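Side-chain contacts in N5-Carboxyaminoimidazole ribonucleotide synthetase (Staphylococcus aureus subsp. aureus, PDB 3ORQ), which catalyses the ATP-dependent conversion of 5-aminoimidazole ribonucleotide and hydrogencarbonate to N5-carboxyaminoimidazole ribonucleotide in purine biosynthesis: residues A[116-120]-A[121-125]; A[331-334]-A[335-338]. One frame throughout, in Å; residues are numbered along the deposited sequence.

Contact 1 comes first along the chain, where helix 111-120 ends and the loop leading to strand 128-131 begins; contact 2 follows some two hundred residues later, in the loop between helix 320-326 and strand 338-340. Their centres lie 42 Å apart, on opposite sides of the centre of the chain, and their nearest atoms are about 31 Å from each other. An antiparallel sheet relates them indirectly: contact 1 packs on its strand 266-272, contact 2 beside its strand 351-358. Contact 1, within the ATP-grasp range, lies near the nucleotide site, while contact 2, within the C-terminal range, takes part in the contact with the second subunit.

Contact 1: A[116-120]-A[121-125]; sequences ETLKS and AGTKV
L118 and T123 meet at the end of helix 111-120 through a single carbonyl. The O of L118 accepts the backbone N of T123 at 3.1 Å, with an N-H...O angle of 158°, and is approached more weakly by OG1 of the same threonine at 2.9 Å. The hydroxyl reaches back because OG1 sits between the backbone N and the carbonyl carbon (chi1 73°), while CG2 stands 3.6 Å from the same L118 O. On this inner side the two side chains are buried: L118 lies across V125 at about a right angle, and L118 and T123 both pack on I244 of helix 234-245 and V268 of strand 266-272. The T123 N to L118 O bond and a second one, from G122 N to K119 O at 2.9 Å, together close a Schellman motif, in which G122 leaves the helical conformation with a positive phi of 68°. A121 N, by contrast, makes weak, bent bonds to T117 O and L118 O, and its methyl rests 3.4 Å from T117 O. The outer side of the cap is looser. K119, S120 and G122 are exposed there, K119 running out fully extended, and the S120 side chain likewise leads away from the turn. Beyond the turn, K124 N is held by Q240 OE1, and the side chain of V125 comes within about 9 Å of the bound ADP.

Contact 2: A[331-334]-A[335-338]; sequences NEHP and EWHL
H333 lies flat over W336, the two side chains running alongside each other in the same direction. The imidazole and the six-membered ring of the indole form an offset stack, with centroids 4.1 Å apart and planes only 13° from parallel; W336 CZ2 sits over the centre of the histidine ring. In both residues CG lies anti to the carbonyl carbon (chi1 near -70°), and with the backbone turning between them the rings end up face to face. Nearer the backbone, CB of H333 stands 3.7 Å from the centroid of the five-membered indole ring, over its face, as a CH-pi contact. The carboxylate of E335 comes instead to the edge of the imidazole, where OE2 accepts a weak hydrogen bond from H333 ND1 at 3.3 Å. A bend at chi2 folds the glutamate back toward this edge and sets OE1 3.2 Å from P334 CD. Beneath the side chains, W336 N donates to H333 O at 3.0 Å and H337 N to P334 O at 3.3 Å. W336 is buried against M355, V357 and M369, whereas H337 meets Y288 of the second subunit ring to ring and P334 packs on L303 of that subunit. Two successive i to i+3 backbone bonds mark the short 3-10 turn from P334 to W336, which precedes strand 338-340, outermost within this chain in the large antiparallel sheet.

Contact 1: A[116-120]-A[121-125]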
loop_
_atom_site.group_PDB
_atom_site.type_symbol
_atom_site.label_atom_id
_atom_site.label_comp_id
_atom_site.label_asym_id
_atom_site.label_seq_id
_atom_site.Cartn_x
_atom_site.Cartn_y
_atom_site.Cartn_z
ATOM N N GLU A 116 35.272 2.687 -11.513
ATOM C CA GLU A 116 36.290 3.705 -11.237
ATOM C C GLU A 116 35.908 4.513 -10.005
ATOM O O GLU A 116 36.711 4.672 -9.080
ATOM C CB GLU A 116 36.460 4.649 -12.425
ATOM C CG GLU A 116 37.301 4.097 -13.577
ATOM C CD GLU A 116 37.352 5.041 -14.783
ATOM O OE1 GLU A 116 36.490 5.951 -14.874
ATOM O OE2 GLU A 116 38.248 4.870 -15.647
ATOM N N THR A 117 34.651 4.978 -9.981
ATOM C CA THR A 117 34.179 5.818 -8.896
ATOM C C THR A 117 34.282 5.092 -7.560
ATOM O O THR A 117 34.748 5.663 -6.558
ATOM C CB THR A 117 32.720 6.268 -9.118
ATOM O OG1 THR A 117 32.626 6.971 -10.359
ATOM C CG2 THR A 117 32.264 7.178 -7.990
ATOM N N LEU A 118 33.854 3.834 -7.552
ATOM C CA LEU A 118 33.890 3.045 -6.327
ATOM C C LEU A 118 35.328 2.913 -5.785
ATOM O O LEU A 118 35.593 3.181 -4.606
ATOM C CB LEU A 118 33.250 1.676 -6.569
ATOM C CG LEU A 118 31.766 1.587 -6.940
ATOM C CD1 LEU A 118 31.330 0.117 -7.233
ATOM C CD2 LEU A 118 30.897 2.221 -5.850
ATOM N N LYS A 119 36.264 2.554 -6.656
ATOM C CA LYS A 119 37.659 2.451 -6.244
ATOM C C LYS A 119 38.196 3.788 -5.754
ATOM O O LYS A 119 38.880 3.866 -4.724
ATOM C CB LYS A 119 38.525 1.946 -7.392
ATOM C CG LYS A 119 39.945 1.606 -6.970
ATOM C CD LYS A 119 40.668 0.946 -8.120
ATOM C CE LYS A 119 42.013 0.356 -7.716
ATOM N NZ LYS A 119 42.471 -0.542 -8.833
ATOM N N SER A 120 37.893 4.837 -6.504
ATOM C CA SER A 120 38.280 6.188 -6.141
ATOM C C SER A 120 37.612 6.725 -4.828
ATOM O O SER A 120 38.121 7.643 -4.181
ATOM C CB SER A 120 38.011 7.101 -7.327
ATOM O OG SER A 120 38.491 8.394 -7.067
ATOM N N ALA A 121 36.491 6.142 -4.434
ATOM C CA ALA A 121 35.871 6.499 -3.165
ATOM C C ALA A 121 36.489 5.678 -2.050
ATOM O O ALA A 121 36.077 5.784 -0.905
ATOM C CB ALA A 121 34.342 6.272 -3.210
ATOM N N GLY A 122 37.474 4.844 -2.401
ATOM C CA GLY A 122 38.105 3.939 -1.440
ATOM C C GLY A 122 37.224 2.809 -0.918
ATOM O O GLY A 122 37.432 2.313 0.181
ATOM N N THR A 123 36.235 2.385 -1.706
ATOM C CA THR A 123 35.459 1.191 -1.348
ATOM C C THR A 123 36.197 -0.091 -1.804
ATOM O O THR A 123 37.124 -0.033 -2.604
ATOM C CB THR A 123 34.085 1.195 -1.990
ATOM O OG1 THR A 123 34.248 0.932 -3.377
ATOM C CG2 THR A 123 33.396 2.529 -1.830
ATOM N N LYS A 124 35.774 -1.248 -1.307
ATOM C CA LYS A 124 36.386 -2.502 -1.740
ATOM C C LYS A 124 35.704 -3.014 -3.027
ATOM O O LYS A 124 34.640 -3.634 -2.982
ATOM C CB LYS A 124 36.351 -3.544 -0.596
ATOM C CG LYS A 124 37.001 -4.923 -0.916
ATOM C CD LYS A 124 38.531 -4.928 -0.927
ATOM C CE LYS A 124 39.064 -6.291 -1.380
ATOM N NZ LYS A 124 40.527 -6.332 -1.710
ATOM N N VAL A 125 36.317 -2.735 -4.167
ATOM C CA VAL A 125 35.811 -3.176 -5.468
ATOM C C VAL A 125 36.520 -4.461 -5.939
ATOM O O VAL A 125 37.664 -4.714 -5.587
ATOM C CB VAL A 125 36.009 -2.057 -6.538
ATOM C CG1 VAL A 125 35.696 -2.553 -7.941
ATOM C CG2 VAL A 125 35.130 -0.883 -6.234
#

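Contact 2: A[331-334]-A[335-338]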
loop_
_atom_site.group_PDB
_atom_site.type_symbol
_atom_site.label_atom_id
_atom_site.label_comp_id
_atom_site.label_asym_id
_atom_site.label_seq_id
_atom_site.Cartn_x
_atom_site.Cartn_y
_atom_site.Cartn_z
ATOM N N ASN A 331 -4.541 -18.938 -5.163
ATOM C CA ASN A 331 -5.774 -18.598 -4.494
ATOM C C ASN A 331 -5.886 -19.273 -3.146
ATOM O O ASN A 331 -6.708 -18.863 -2.320
ATOM C CB ASN A 331 -6.976 -18.899 -5.409
ATOM C CG ASN A 331 -7.860 -19.972 -4.878
ATOM O OD1 ASN A 331 -8.941 -19.689 -4.341
ATOM N ND2 ASN A 331 -7.420 -21.216 -5.016
ATOM N N GLU A 332 -5.064 -20.297 -2.918
ATOM C CA GLU A 332 -5.118 -21.031 -1.645
ATOM C C GLU A 332 -4.000 -20.599 -0.692
ATOM O O GLU A 332 -3.789 -21.212 0.349
ATOM C CB GLU A 332 -5.131 -22.570 -1.859
ATOM C CG GLU A 332 -4.076 -23.087 -2.825
ATOM C CD GLU A 332 -4.152 -24.621 -3.119
ATOM O OE1 GLU A 332 -4.695 -25.011 -4.184
ATOM O OE2 GLU A 332 -3.635 -25.423 -2.307
ATOM N N HIS A 333 -3.293 -19.533 -1.061
ATOM C CA HIS A 333 -2.108 -19.104 -0.349
ATOM C C HIS A 333 -2.071 -17.612 -0.093
ATOM O O HIS A 333 -1.211 -16.909 -0.647
ATOM C CB HIS A 333 -0.911 -19.501 -1.146
ATOM C CG HIS A 333 -0.645 -20.975 -1.133
ATOM N ND1 HIS A 333 0.060 -21.596 -0.121
ATOM C CD2 HIS A 333 -0.943 -21.940 -2.029
ATOM C CE1 HIS A 333 0.164 -22.882 -0.388
ATOM N NE2 HIS A 333 -0.446 -23.119 -1.533
ATOM N N PRO A 334 -3.016 -17.116 0.732
ATOM C CA PRO A 334 -3.072 -15.722 1.089
ATOM C C PRO A 334 -1.771 -15.260 1.776
ATOM O O PRO A 334 -1.445 -14.075 1.703
ATOM C CB PRO A 334 -4.256 -15.663 2.071
ATOM C CG PRO A 334 -4.331 -17.083 2.658
ATOM C CD PRO A 334 -3.973 -17.931 1.508
ATOM N N GLU A 335 -1.030 -16.184 2.387
ATOM C CA GLU A 335 0.237 -15.877 3.072
ATOM C C GLU A 335 1.359 -15.575 2.076
ATOM O O GLU A 335 2.469 -15.266 2.496
ATOM C CB GLU A 335 0.658 -16.982 4.090
ATOM C CG GLU A 335 1.085 -18.309 3.461
ATOM C CD GLU A 335 -0.074 -19.265 3.109
ATOM O OE1 GLU A 335 -1.218 -18.825 2.916
ATOM O OE2 GLU A 335 0.165 -20.485 3.015
ATOM N N TRP A 336 1.073 -15.648 0.775
ATOM C CA TRP A 336 2.053 -15.243 -0.217
ATOM C C TRP A 336 2.057 -13.728 -0.534
ATOM O O TRP A 336 3.003 -13.230 -1.156
ATOM C CB TRP A 336 1.894 -16.083 -1.493
ATOM C CG TRP A 336 2.334 -17.541 -1.301
ATOM C CD1 TRP A 336 2.860 -18.109 -0.157
ATOM C CD2 TRP A 336 2.327 -18.575 -2.287
ATOM N NE1 TRP A 336 3.141 -19.415 -0.376
ATOM C CE2 TRP A 336 2.834 -19.742 -1.667
ATOM C CE3 TRP A 336 1.924 -18.632 -3.630
ATOM C CZ2 TRP A 336 2.977 -20.975 -2.348
ATOM C CZ3 TRP A 336 2.057 -19.873 -4.325
ATOM C CH2 TRP A 336 2.580 -21.030 -3.668
ATOM N N HIS A 337 1.041 -12.996 -0.094
ATOM C CA HIS A 337 0.943 -11.532 -0.326
ATOM C C HIS A 337 1.396 -11.229 -1.747
ATOM O O HIS A 337 2.494 -10.691 -1.983
ATOM C CB HIS A 337 1.758 -10.709 0.680
ATOM C CG HIS A 337 1.266 -10.793 2.107
ATOM N ND1 HIS A 337 1.838 -11.626 3.052
ATOM C CD2 HIS A 337 0.262 -10.152 2.739
ATOM C CE1 HIS A 337 1.202 -11.502 4.202
ATOM N NE2 HIS A 337 0.252 -10.594 4.044
ATOM N N LEU A 338 0.556 -11.607 -2.698
ATOM C CA LEU A 338 0.953 -11.561 -4.078
ATOM C C LEU A 338 0.854 -10.166 -4.651
ATOM O O LEU A 338 -0.153 -9.485 -4.430
ATOM C CB LEU A 338 0.079 -12.515 -4.879
ATOM C CG LEU A 338 0.507 -13.941 -4.619
ATOM C CD1 LEU A 338 -0.738 -14.945 -4.516
ATOM C CD2 LEU A 338 1.511 -14.303 -5.700
#